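Side-chain contacts in SsfX3 (PDB 3SKV), which acts as a salicylyl-acyltransferase in a tetracycline biosynthetic pathway of Streptomyces, pairing a jelly-roll domain with a GDSL/SGNH-type alpha/beta domain: residues W158-T161 / L162-F165; A237-I240 / R241-A245; L300-D304 / K305-A309; V316-A319 / E320-K324; D334-V338 / W339-R343. The protein carries 1 engineered substitution. One frame throughout, in Å; residues are numbered along the deposited sequence.

Interaction 1. Residues W158-T161 / L162-F165; sequences WLPT and LLQF
The phenyl ring of F165 is met obliquely by two residues, L159 near one ortho carbon and P160 near the other. From L159 both methyls take part: CD1 lies 3.8 Å from F165 CD2, while CD2 of L159 sits 3.9 Å from F165 CE2. P160 brings the CD and CG corner of its pyrrolidine, with P160 CD 3.7 Å from F165 CD1. With CG anti to the backbone N (chi1 -175°), the F165 ring swings back over the loop that precedes it, and its long direction crosses those of L159 and P160 at about a right angle. A further ring, that of Y100, packs against F165 with its plane nearly parallel. P160 thus meets F165 through CD and CG, and L163 through CB, with P160 CB 3.8 Å from L163 CD2. The contacts among L159, P160, L163 and F165 are apolar. T82 OG1 lies in hydrogen-bonding position to the carbonyls of P160 and L163, which must share its one proton. This is a connection of the jelly-roll domain that passes from one antiparallel sheet to another: strand 153-158 leads into it and strand 164-172 leaves it. On its flanks L159 and F165 rest on L121 of strand 120-125, W158 touches helix 208-216, and L162 packs on the loop residues C196 and R199.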
loop_
_atom_site.group_PDB
_atom_site.type_symbol
_atom_site.label_atom_id
_atom_site.label_comp_id
_atom_site.label_asym_id
_atom_site.label_seq_id
_atom_site.Cartn_x
_atom_site.Cartn_y
_atom_site.Cartn_z
ATOM N N TRP A 158 -10.660 -2.403 6.243
ATOM C CA TRP A 158 -9.678 -2.002 5.246
ATOM C C TRP A 158 -10.131 -0.687 4.681
ATOM O O TRP A 158 -11.116 -0.603 3.937
ATOM C CB TRP A 158 -9.570 -3.040 4.144
ATOM C CG TRP A 158 -8.815 -4.241 4.566
ATOM C CD1 TRP A 158 -9.226 -5.219 5.424
ATOM C CD2 TRP A 158 -7.543 -4.658 4.056
ATOM N NE1 TRP A 158 -8.258 -6.200 5.523
ATOM C CE2 TRP A 158 -7.215 -5.879 4.696
ATOM C CE3 TRP A 158 -6.621 -4.087 3.165
ATOM C CZ2 TRP A 158 -6.019 -6.546 4.456
ATOM C CZ3 TRP A 158 -5.414 -4.719 2.976
ATOM C CH2 TRP A 158 -5.131 -5.950 3.591
ATOM N N LEU A 159 -9.429 0.344 5.071
ATOM C CA LEU A 159 -9.713 1.738 4.739
ATOM C C LEU A 159 -9.568 2.027 3.236
ATOM O O LEU A 159 -8.819 1.311 2.565
ATOM C CB LEU A 159 -8.816 2.658 5.607
ATOM C CG LEU A 159 -8.872 2.460 7.165
ATOM C CD1 LEU A 159 -8.310 3.691 7.885
ATOM C CD2 LEU A 159 -10.317 2.236 7.664
ATOM N N PRO A 160 -10.309 3.033 2.695
ATOM C CA PRO A 160 -10.220 3.342 1.259
ATOM C C PRO A 160 -8.815 3.667 0.759
ATOM O O PRO A 160 -8.006 4.259 1.467
ATOM C CB PRO A 160 -11.200 4.515 1.090
ATOM C CG PRO A 160 -11.279 5.125 2.450
ATOM C CD PRO A 160 -11.263 3.950 3.362
ATOM N N THR A 161 -8.556 3.275 -0.484
ATOM C CA THR A 161 -7.268 3.352 -1.164
ATOM C C THR A 161 -6.810 4.679 -1.761
ATOM O O THR A 161 -5.603 4.941 -1.762
ATOM C CB THR A 161 -7.087 2.166 -2.128
ATOM O OG1 THR A 161 -8.251 2.045 -2.943
ATOM C CG2 THR A 161 -6.831 0.848 -1.405
ATOM N N LEU A 162 -7.714 5.500 -2.298
ATOM C CA LEU A 162 -7.298 6.763 -2.934
ATOM C C LEU A 162 -7.846 8.011 -2.213
ATOM O O LEU A 162 -8.005 9.080 -2.827
ATOM C CB LEU A 162 -7.727 6.732 -4.423
ATOM C CG LEU A 162 -7.231 5.512 -5.225
ATOM C CD1 LEU A 162 -8.180 5.160 -6.381
ATOM C CD2 LEU A 162 -5.771 5.678 -5.639
ATOM N N LEU A 163 -8.109 7.868 -0.904
ATOM C CA LEU A 163 -8.736 8.877 -0.080
ATOM C C LEU A 163 -8.052 9.050 1.255
ATOM O O LEU A 163 -7.495 8.101 1.800
ATOM C CB LEU A 163 -10.143 8.341 0.239
ATOM C CG LEU A 163 -11.400 8.815 -0.510
ATOM C CD1 LEU A 163 -11.227 8.869 -2.007
ATOM C CD2 LEU A 163 -12.539 7.881 -0.203
ATOM N N GLN A 164 -8.227 10.225 1.852
ATOM C CA GLN A 164 -7.819 10.477 3.230
ATOM C C GLN A 164 -9.058 10.097 4.065
ATOM O O GLN A 164 -10.165 10.527 3.757
ATOM C CB GLN A 164 -7.452 11.945 3.447
ATOM C CG GLN A 164 -6.187 12.356 2.727
ATOM C CD GLN A 164 -5.873 13.823 2.923
ATOM O OE1 GLN A 164 -6.129 14.426 3.974
ATOM N NE2 GLN A 164 -5.232 14.410 1.936
ATOM N N PHE A 165 -8.892 9.243 5.046
ATOM C CA PHE A 165 -10.008 8.764 5.875
ATOM C C PHE A 165 -9.737 9.090 7.341
ATOM O O PHE A 165 -8.688 8.712 7.849
ATOM C CB PHE A 165 -10.167 7.245 5.692
ATOM C CG PHE A 165 -11.354 6.624 6.399
ATOM C CD1 PHE A 165 -12.583 6.499 5.752
ATOM C CD2 PHE A 165 -11.218 6.094 7.681
ATOM C CE1 PHE A 165 -13.661 5.893 6.386
ATOM C CE2 PHE A 165 -12.300 5.499 8.325
ATOM C CZ PHE A 165 -13.511 5.381 7.668
#

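Interaction 2. Residues A237-I240 / R241-A245; sequences ARLI and RDLPA
R241 and D242 join A237 and R238 through main-chain bonds in the last turns of helix 234-242, a helix of the GDSL-like alpha/beta domain. R241 N donates to A237 O at 2.9 Å and D242 N to R238 O at 3.0 Å, both i to i+4; D242 N has a weak second bond to L239 O. Beyond them the spacing shortens, L243 N bonding to I240 O (3.2 Å). That carbonyl has a second donor in H281 NE2.

The carboxylate of D242 is heavily engaged. R241 grips it side-on, NE meeting D242 OD1 from above the carboxylate plane (2.9 Å) and NH2 meeting D242 OD2 on the syn side, in the guanidinium plane and almost straight (3.0 Å, 173°). R280 NE forms a salt bridge to D242 OD1 and E279 one to R241 NH1, which would tend to offset the charges. R241 NH2 also lies over one face of the R238 guanidinium, the two planes 76° apart; D242 OD2, 5.0 Å from R238 NH2, may offset these like charges. Along the apolar flank, which faces strand 219-223, the CD2 methyl of L243 comes within 3.9 Å of L239 CG.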
loop_
_atom_site.group_PDB
_atom_site.type_symbol
_atom_site.label_atom_id
_atom_site.label_comp_id
_atom_site.label_asym_id
_atom_site.label_seq_id
_atom_site.Cartn_x
_atom_site.Cartn_y
_atom_site.Cartn_z
ATOM N N ALA A 237 13.910 5.836 2.458
ATOM C CA ALA A 237 14.864 4.813 2.894
ATOM C C ALA A 237 15.019 4.878 4.425
ATOM O O ALA A 237 15.073 3.831 5.080
ATOM C CB ALA A 237 16.213 5.034 2.233
ATOM N N ARG A 238 15.105 6.114 4.986
ATOM C CA ARG A 238 15.185 6.352 6.435
ATOM C C ARG A 238 13.912 5.856 7.130
ATOM O O ARG A 238 13.990 5.278 8.206
ATOM C CB ARG A 238 15.403 7.827 6.726
ATOM C CG ARG A 238 16.795 8.342 6.304
ATOM C CD ARG A 238 16.927 9.842 6.532
ATOM N NE ARG A 238 17.206 10.139 7.933
ATOM C CZ ARG A 238 16.321 10.575 8.824
ATOM N NH1 ARG A 238 15.063 10.805 8.465
ATOM N NH2 ARG A 238 16.691 10.803 10.075
ATOM N N LEU A 239 12.739 6.074 6.501
ATOM C CA LEU A 239 11.446 5.620 6.984
ATOM C C LEU A 239 11.422 4.080 7.038
ATOM O O LEU A 239 11.140 3.516 8.095
ATOM C CB LEU A 239 10.310 6.171 6.093
ATOM C CG LEU A 239 8.866 5.950 6.583
ATOM C CD1 LEU A 239 8.691 6.416 8.026
ATOM C CD2 LEU A 239 7.903 6.672 5.739
ATOM N N ILE A 240 11.769 3.415 5.931
ATOM C CA ILE A 240 11.841 1.961 5.857
ATOM C C ILE A 240 12.763 1.410 6.949
ATOM O O ILE A 240 12.386 0.462 7.645
ATOM C CB ILE A 240 12.261 1.494 4.447
ATOM C CG1 ILE A 240 11.176 1.861 3.404
ATOM C CG2 ILE A 240 12.563 -0.021 4.447
ATOM C CD1 ILE A 240 11.582 1.757 1.949
ATOM N N ARG A 241 13.953 2.018 7.100
ATOM C CA ARG A 241 14.958 1.655 8.091
ATOM C C ARG A 241 14.378 1.726 9.515
ATOM O O ARG A 241 14.687 0.865 10.347
ATOM C CB ARG A 241 16.146 2.632 7.976
ATOM C CG ARG A 241 17.265 2.385 8.968
ATOM C CD ARG A 241 18.167 3.574 9.179
ATOM N NE ARG A 241 17.425 4.726 9.666
ATOM C CZ ARG A 241 17.891 5.967 9.662
ATOM N NH1 ARG A 241 19.087 6.237 9.144
ATOM N NH2 ARG A 241 17.147 6.956 10.128
ATOM N N ASP A 242 13.559 2.771 9.789
ATOM C CA ASP A 242 12.989 3.011 11.106
ATOM C C ASP A 242 11.665 2.274 11.384
ATOM O O ASP A 242 11.134 2.347 12.483
ATOM C CB ASP A 242 12.928 4.528 11.380
ATOM C CG ASP A 242 14.300 5.230 11.357
ATOM O OD1 ASP A 242 15.314 4.579 11.711
ATOM O OD2 ASP A 242 14.357 6.422 10.971
ATOM N N LEU A 243 11.182 1.505 10.416
ATOM C CA LEU A 243 9.944 0.724 10.490
ATOM C C LEU A 243 10.253 -0.768 10.763
ATOM O O LEU A 243 11.283 -1.234 10.286
ATOM C CB LEU A 243 9.239 0.855 9.130
ATOM C CG LEU A 243 7.938 1.659 9.000
ATOM C CD1 LEU A 243 7.714 2.606 10.118
ATOM C CD2 LEU A 243 7.878 2.393 7.702
ATOM N N PRO A 244 9.397 -1.552 11.486
ATOM C CA PRO A 244 9.685 -3.004 11.622
ATOM C C PRO A 244 9.474 -3.697 10.262
ATOM O O PRO A 244 8.544 -3.329 9.505
ATOM C CB PRO A 244 8.662 -3.490 12.656
ATOM C CG PRO A 244 7.543 -2.520 12.600
ATOM C CD PRO A 244 8.091 -1.196 12.103
ATOM N N ALA A 245 10.357 -4.658 9.926
ATOM C CA ALA A 245 10.260 -5.342 8.635
ATOM C C ALA A 245 10.885 -6.702 8.644
ATOM O O ALA A 245 12.031 -6.874 9.083
ATOM C CB ALA A 245 10.912 -4.501 7.549
#

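Interaction 3. Residues L300-D304 / K305-A309; sequences LPADD and KPTVA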
loop_
_atom_site.group_PDB
_atom_site.type_symbol
_atom_site.label_atom_id
_atom_site.label_comp_id
_atom_site.label_asym_id
_atom_site.label_seq_id
_atom_site.Cartn_x
_atom_site.Cartn_y
_atom_site.Cartn_z
ATOM N N LEU A 300 7.935 3.872 -25.895
ATOM C CA LEU A 300 8.317 5.199 -26.362
ATOM C C LEU A 300 9.600 5.141 -27.195
ATOM O O LEU A 300 10.475 4.320 -26.891
ATOM C CB LEU A 300 8.522 6.152 -25.174
ATOM C CG LEU A 300 7.298 6.625 -24.396
ATOM C CD1 LEU A 300 7.696 7.693 -23.421
ATOM C CD2 LEU A 300 6.222 7.192 -25.303
ATOM N N PRO A 301 9.728 5.968 -28.262
ATOM C CA PRO A 301 10.961 5.943 -29.072
ATOM C C PRO A 301 12.144 6.495 -28.259
ATOM O O PRO A 301 11.993 7.519 -27.583
ATOM C CB PRO A 301 10.602 6.812 -30.289
ATOM C CG PRO A 301 9.084 6.949 -30.251
ATOM C CD PRO A 301 8.778 6.966 -28.791
ATOM N N ALA A 302 13.287 5.760 -28.268
ATOM C CA ALA A 302 14.517 6.026 -27.509
ATOM C C ALA A 302 14.973 7.488 -27.418
ATOM O O ALA A 302 15.280 7.947 -26.310
ATOM C CB ALA A 302 15.649 5.137 -27.999
ATOM N N ASP A 303 14.989 8.219 -28.572
ATOM C CA ASP A 303 15.412 9.629 -28.713
ATOM C C ASP A 303 16.770 9.888 -28.006
ATOM O O ASP A 303 16.881 10.824 -27.203
ATOM C CB ASP A 303 14.293 10.590 -28.223
ATOM C CG ASP A 303 14.561 12.073 -28.464
ATOM O OD1 ASP A 303 14.642 12.482 -29.650
ATOM O OD2 ASP A 303 14.709 12.823 -27.463
ATOM N N ASP A 304 17.782 9.013 -28.260
ATOM C CA ASP A 304 19.113 9.047 -27.615
ATOM C C ASP A 304 19.086 9.546 -26.139
ATOM O O ASP A 304 19.887 10.374 -25.693
ATOM C CB ASP A 304 20.173 9.742 -28.491
ATOM C CG ASP A 304 21.445 8.919 -28.613
ATOM O OD1 ASP A 304 22.171 8.779 -27.587
ATOM O OD2 ASP A 304 21.703 8.387 -29.722
ATOM N N LYS A 305 18.090 9.041 -25.415
ATOM C CA LYS A 305 17.771 9.338 -24.029
ATOM C C LYS A 305 17.579 7.961 -23.381
ATOM O O LYS A 305 17.038 7.065 -24.053
ATOM C CB LYS A 305 16.461 10.167 -23.982
ATOM C CG LYS A 305 15.983 10.605 -22.607
ATOM C CD LYS A 305 14.457 10.515 -22.469
ATOM C CE LYS A 305 14.022 9.851 -21.167
ATOM N NZ LYS A 305 12.554 9.998 -20.911
ATOM N N PRO A 306 18.007 7.754 -22.100
ATOM C CA PRO A 306 17.794 6.432 -21.470
ATOM C C PRO A 306 16.361 5.916 -21.544
ATOM O O PRO A 306 15.407 6.695 -21.474
ATOM C CB PRO A 306 18.217 6.646 -20.012
ATOM C CG PRO A 306 19.110 7.823 -20.038
ATOM C CD PRO A 306 18.689 8.691 -21.176
ATOM N N THR A 307 16.227 4.596 -21.701
ATOM C CA THR A 307 14.948 3.899 -21.828
ATOM C C THR A 307 14.606 3.177 -20.517
ATOM O O THR A 307 15.441 3.087 -19.614
ATOM C CB THR A 307 15.022 2.893 -23.009
ATOM O OG1 THR A 307 15.925 1.832 -22.689
ATOM C CG2 THR A 307 15.449 3.538 -24.318
ATOM N N VAL A 308 13.383 2.638 -20.442
ATOM C CA VAL A 308 12.894 1.832 -19.321
ATOM C C VAL A 308 13.816 0.597 -19.166
ATOM O O VAL A 308 14.218 0.270 -18.041
ATOM C CB VAL A 308 11.413 1.435 -19.490
ATOM C CG1 VAL A 308 10.969 0.486 -18.375
ATOM C CG2 VAL A 308 10.510 2.670 -19.529
ATOM N N ALA A 309 14.197 -0.029 -20.296
ATOM C CA ALA A 309 15.108 -1.177 -20.331
ATOM C C ALA A 309 16.448 -0.860 -19.654
ATOM O O ALA A 309 16.940 -1.672 -18.869
ATOM C CB ALA A 309 15.336 -1.611 -21.764
#
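K305 opens the second segment by closing a tight turn with A302: its backbone N donates to A302 O at 3.1 Å, with an N-H...O angle of 142°, and approaches from above the carbonyl plane. D303 and D304, the two residues in the corner, both have positive phi, which folds the chain back sharply at this exposed point. K305 CB, just outside the corner, lies close to two backbone oxygens, 3.3 Å from D303 O and 3.4 Å from A302 O. The rest of the lysine leaves the turn. CG stands anti to the backbone N (chi1 -179°), the chain bends at its next two torsions, and NZ ends at F257 of helix 254-257, where it hydrogen-bonds to the main-chain carbonyl and lies in cation-pi contact with the ring. P306 follows with its side chain directed away from the turn and onto F263. T307 is the N-cap of helix 308-324, the helix that follows strand 286-290 in the alpha/beta domain of the GDSL/SGNH fold. A chi1 of 68° sets OG1 between the backbone N and the carbonyl carbon, from where it caps a backbone N just beyond A309; the residue's own N is bonded to D310 OD2, consistent with a capping box. CG2 is left to turn toward the preceding loop. There it meets the methyl of A302, T307 CG2 to A302 CB at 4.0 Å, a light contact on the surface. V308 begins the helix proper and turns inward, packing against T254, F257, W297 and D298.

Interaction 4. Residues V316-A319 / E320-K324; sequences VKVA and ELLRK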
loop_
_atom_site.group_PDB
_atom_site.type_symbol
_atom_site.label_atom_id
_atom_site.label_comp_id
_atom_site.label_asym_id
_atom_site.label_seq_id
_atom_site.Cartn_x
_atom_site.Cartn_y
_atom_site.Cartn_z
ATOM N N VAL A 316 19.418 -4.566 -11.896
ATOM C CA VAL A 316 20.146 -5.829 -11.996
ATOM C C VAL A 316 21.598 -5.646 -11.535
ATOM O O VAL A 316 22.085 -6.453 -10.748
ATOM C CB VAL A 316 20.132 -6.441 -13.437
ATOM C CG1 VAL A 316 20.825 -7.795 -13.449
ATOM C CG2 VAL A 316 18.725 -6.560 -14.018
ATOM N N LYS A 317 22.305 -4.634 -12.078
ATOM C CA LYS A 317 23.711 -4.390 -11.772
ATOM C C LYS A 317 23.974 -4.117 -10.304
ATOM O O LYS A 317 24.940 -4.669 -9.767
ATOM C CB LYS A 317 24.328 -3.303 -12.673
ATOM C CG LYS A 317 24.641 -3.807 -14.091
ATOM C CD LYS A 317 25.380 -2.761 -14.929
ATOM C CE LYS A 317 25.536 -3.185 -16.378
ATOM N NZ LYS A 317 26.618 -4.193 -16.574
ATOM N N VAL A 318 23.111 -3.301 -9.652
ATOM C CA VAL A 318 23.228 -2.947 -8.230
ATOM C C VAL A 318 23.020 -4.190 -7.348
ATOM O O VAL A 318 23.784 -4.416 -6.401
ATOM C CB VAL A 318 22.273 -1.779 -7.856
ATOM C CG1 VAL A 318 22.107 -1.625 -6.337
ATOM C CG2 VAL A 318 22.737 -0.482 -8.492
ATOM N N ALA A 319 22.022 -5.009 -7.699
ATOM C CA ALA A 319 21.711 -6.241 -6.989
ATOM C C ALA A 319 22.908 -7.193 -7.038
ATOM O O ALA A 319 23.295 -7.721 -5.999
ATOM C CB ALA A 319 20.487 -6.891 -7.607
ATOM N N GLU A 320 23.537 -7.342 -8.218
ATOM C CA GLU A 320 24.712 -8.182 -8.388
ATOM C C GLU A 320 25.904 -7.610 -7.592
ATOM O O GLU A 320 26.625 -8.370 -6.954
ATOM C CB GLU A 320 25.081 -8.321 -9.880
ATOM C CG GLU A 320 24.142 -9.189 -10.708
ATOM C CD GLU A 320 24.298 -9.165 -12.228
ATOM O OE1 GLU A 320 25.127 -8.379 -12.748
ATOM O OE2 GLU A 320 23.566 -9.930 -12.903
ATOM N N LEU A 321 26.078 -6.277 -7.609
ATOM C CA LEU A 321 27.154 -5.586 -6.903
ATOM C C LEU A 321 27.053 -5.773 -5.382
ATOM O O LEU A 321 28.029 -6.149 -4.750
ATOM C CB LEU A 321 27.191 -4.105 -7.311
ATOM C CG LEU A 321 28.224 -3.227 -6.599
ATOM C CD1 LEU A 321 29.570 -3.319 -7.248
ATOM C CD2 LEU A 321 27.755 -1.790 -6.488
ATOM N N LEU A 322 25.862 -5.567 -4.811
ATOM C CA LEU A 322 25.610 -5.752 -3.384
ATOM C C LEU A 322 25.856 -7.211 -2.948
ATOM O O LEU A 322 26.511 -7.447 -1.928
ATOM C CB LEU A 322 24.176 -5.315 -3.060
ATOM C CG LEU A 322 23.904 -3.862 -2.638
ATOM C CD1 LEU A 322 24.929 -2.895 -3.175
ATOM C CD2 LEU A 322 22.543 -3.453 -3.047
ATOM N N ARG A 323 25.366 -8.170 -3.747
ATOM C CA ARG A 323 25.520 -9.614 -3.563
ATOM C C ARG A 323 27.006 -10.012 -3.600
ATOM O O ARG A 323 27.474 -10.634 -2.645
ATOM C CB ARG A 323 24.715 -10.379 -4.646
ATOM C CG ARG A 323 24.499 -11.882 -4.385
ATOM C CD ARG A 323 23.287 -12.415 -5.155
ATOM N NE ARG A 323 22.696 -13.624 -4.558
ATOM C CZ ARG A 323 21.388 -13.824 -4.382
ATOM N NH1 ARG A 323 20.512 -12.888 -4.726
ATOM N NH2 ARG A 323 20.949 -14.953 -3.839
ATOM N N LYS A 324 27.749 -9.596 -4.671
ATOM C CA LYS A 324 29.166 -9.886 -4.918
ATOM C C LYS A 324 30.053 -9.466 -3.723
ATOM O O LYS A 324 31.002 -10.167 -3.366
ATOM C CB LYS A 324 29.616 -9.175 -6.204
ATOM C CG LYS A 324 31.044 -9.467 -6.623
ATOM C CD LYS A 324 31.522 -8.506 -7.673
ATOM C CE LYS A 324 32.894 -8.021 -7.313
ATOM N NZ LYS A 324 33.343 -6.946 -8.231
#
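V318 runs alongside L322, one helical turn further on, and the two point the same way: V318 CG1 is 3.8 Å from L322 CD2. They belong to helix 308-324, the connecting helix of the beta-alpha-beta unit that links strands 286-290 and 330-333 in the alpha/beta domain of the GDSL/SGNH fold. The pair faces helix 266-278, V318 resting on P267, L270 and V271 while L322 touches V274. CG1 of V318 stands anti to the backbone N (chi1 165°), and this sets it beside its own carbonyl and toward the next turn.

The backbone beneath is regular i to i+4 helix. L322 N meets V318 O at 2.9 Å, and E320, L321 and R323 make the corresponding bonds to V316, K317 and A319. A319 rests on Y332 of strand 330-333. On another flank V316, which also touches Y332, lies side by side with E320, whose chain, extended beyond CG, runs back along the helix past V316. The aliphatic part of the glutamate passes the main chain, E320 CG 3.4 Å from V316 O, before its carboxylate reaches the valine, with E320 OE2 3.5 Å from V316 CG1.

Interaction 5. Residues D334-V338 / W339-R343; sequences DGMRV and WGPER
R343 reaches back across W339 to the carbonyl of V338. Its CB lies 4.0 Å from W339 CE2, and CG comes over one face of the indole, 3.5 Å above the plane and toward the rim. CD carries the chain off the ring through bends at chi2 and chi3. NE passes 3.6 Å from E342 OE2, well out of the guanidinium plane, an attraction of charge alone. CZ is 4.0 Å from V338 O, and at the tip NH2 donates to V338 O at 3.1 Å, a nearly straight bond (165°) in the guanidinium plane that meets the carbonyl from above its own. S370 OG is a second partner of this oxygen.

The carbonyl belongs to the end of short helix 335-338, which D334 N-caps with a weak bond to M336 N and which follows strand 330-333 of the parallel sheet in the GDSL/SGNH domain. W339 N closes it on G335 O at 2.7 Å, and a type I beta turn from G340 to R343 comes next. A water accepts a hydrogen bond from G340 N (2.8 Å), near R337 O and E342 OE2. The doubly bent M336 chain sets CE 3.7 Å from P341 CG, the two side chains crossing at about a right angle.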
loop_
_atom_site.group_PDB
_atom_site.type_symbol
_atom_site.label_atom_id
_atom_site.label_comp_id
_atom_site.label_asym_id
_atom_site.label_seq_id
_atom_site.Cartn_x
_atom_site.Cartn_y
_atom_site.Cartn_z
ATOM N N ASP A 334 12.614 -9.564 -11.437
ATOM C CA ASP A 334 12.374 -9.056 -12.780
ATOM C C ASP A 334 10.879 -8.699 -12.902
ATOM O O ASP A 334 10.034 -9.581 -12.769
ATOM C CB ASP A 334 12.794 -10.141 -13.791
ATOM C CG ASP A 334 12.781 -9.794 -15.273
ATOM O OD1 ASP A 334 12.544 -8.594 -15.615
ATOM O OD2 ASP A 334 13.036 -10.717 -16.098
ATOM N N GLY A 335 10.577 -7.404 -13.097
ATOM C CA GLY A 335 9.208 -6.903 -13.262
ATOM C C GLY A 335 8.491 -7.458 -14.491
ATOM O O GLY A 335 7.268 -7.532 -14.514
ATOM N N MET A 336 9.257 -7.834 -15.529
ATOM C CA MET A 336 8.778 -8.484 -16.754
ATOM C C MET A 336 8.337 -9.912 -16.420
ATOM O O MET A 336 7.498 -10.459 -17.129
ATOM C CB MET A 336 9.866 -8.518 -17.842
ATOM C CG MET A 336 10.435 -7.153 -18.168
ATOM S SD MET A 336 9.274 -6.056 -19.015
ATOM C CE MET A 336 9.648 -6.477 -20.695
ATOM N N ARG A 337 8.880 -10.512 -15.337
ATOM C CA ARG A 337 8.427 -11.850 -14.889
ATOM C C ARG A 337 7.158 -11.689 -14.046
ATOM O O ARG A 337 6.231 -12.490 -14.175
ATOM C CB ARG A 337 9.518 -12.633 -14.144
ATOM C CG ARG A 337 10.704 -12.982 -15.055
ATOM C CD ARG A 337 11.710 -13.912 -14.393
ATOM N NE ARG A 337 11.040 -15.065 -13.791
ATOM C CZ ARG A 337 10.706 -16.165 -14.460
ATOM N NH1 ARG A 337 11.026 -16.292 -15.742
ATOM N NH2 ARG A 337 10.062 -17.152 -13.848
ATOM N N VAL A 338 7.066 -10.595 -13.270
ATOM C CA VAL A 338 5.863 -10.316 -12.489
ATOM C C VAL A 338 4.691 -9.856 -13.384
ATOM O O VAL A 338 3.599 -10.418 -13.308
ATOM C CB VAL A 338 6.124 -9.459 -11.214
ATOM C CG1 VAL A 338 4.837 -9.138 -10.460
ATOM C CG2 VAL A 338 7.075 -10.189 -10.281
ATOM N N TRP A 339 4.936 -8.893 -14.257
ATOM C CA TRP A 339 3.919 -8.361 -15.142
ATOM C C TRP A 339 4.577 -7.921 -16.449
ATOM O O TRP A 339 5.029 -6.785 -16.567
ATOM C CB TRP A 339 3.233 -7.180 -14.427
ATOM C CG TRP A 339 2.061 -6.622 -15.167
ATOM C CD1 TRP A 339 2.077 -5.627 -16.094
ATOM C CD2 TRP A 339 0.694 -7.049 -15.055
ATOM N NE1 TRP A 339 0.803 -5.394 -16.564
ATOM C CE2 TRP A 339 -0.070 -6.236 -15.925
ATOM C CE3 TRP A 339 0.039 -8.042 -14.300
ATOM C CZ2 TRP A 339 -1.456 -6.369 -16.053
ATOM C CZ3 TRP A 339 -1.333 -8.157 -14.409
ATOM C CH2 TRP A 339 -2.067 -7.333 -15.285
ATOM N N GLY A 340 4.659 -8.824 -17.407
ATOM C CA GLY A 340 5.316 -8.544 -18.679
ATOM C C GLY A 340 4.420 -8.190 -19.851
ATOM O O GLY A 340 3.199 -8.019 -19.681
ATOM N N PRO A 341 5.037 -8.114 -21.070
ATOM C CA PRO A 341 4.278 -7.757 -22.284
ATOM C C PRO A 341 3.239 -8.779 -22.736
ATOM O O PRO A 341 2.315 -8.432 -23.478
ATOM C CB PRO A 341 5.371 -7.578 -23.354
ATOM C CG PRO A 341 6.662 -7.510 -22.611
ATOM C CD PRO A 341 6.471 -8.313 -21.382
ATOM N N GLU A 342 3.392 -10.032 -22.295
ATOM C CA GLU A 342 2.483 -11.141 -22.599
ATOM C C GLU A 342 1.122 -11.011 -21.873
ATOM O O GLU A 342 0.187 -11.771 -22.166
ATOM C CB GLU A 342 3.167 -12.512 -22.352
ATOM C CG GLU A 342 3.455 -12.883 -20.898
ATOM C CD GLU A 342 4.197 -11.850 -20.068
ATOM O OE1 GLU A 342 5.308 -11.430 -20.470
ATOM O OE2 GLU A 342 3.621 -11.405 -19.049
ATOM N N ARG A 343 1.018 -10.046 -20.941
ATOM C CA ARG A 343 -0.216 -9.756 -20.209
ATOM C C ARG A 343 -1.176 -9.041 -21.142
ATOM O O ARG A 343 -0.932 -7.899 -21.538
ATOM C CB ARG A 343 0.088 -8.907 -18.950
ATOM C CG ARG A 343 -0.188 -9.620 -17.631
ATOM C CD ARG A 343 0.322 -11.052 -17.614
ATOM N NE ARG A 343 1.153 -11.317 -16.447
ATOM C CZ ARG A 343 1.136 -12.455 -15.767
ATOM N NH1 ARG A 343 0.339 -13.450 -16.141
ATOM N NH2 ARG A 343 1.917 -12.612 -14.706
HETATM O O HOH W 1 4.552 -11.497 -16.643
#

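How the interactions relate
The five contacts follow one another along the chain, interaction 1 in the jelly-roll domain and the other four in the GDSL-like domain. Interaction 1 lies about 22 Å from interaction 2 and about 36 to 37 Å from interactions 3 and 4, centre to centre. Interactions 3 and 4 share helix 308-324, the first at its N-terminal cap and the second in its final turns, with centres about 23 Å apart. Interaction 5 follows strand 330-333, to which that helix leads; its nearest atoms are about 7 Å from each of these two. Interactions 2 and 4, nearest atoms about 12 Å apart, both pack on helix 266-278. Interaction 1, touching helix 208-216, C196 and R199, lies where the N-terminal domain meets the GDSL-like one.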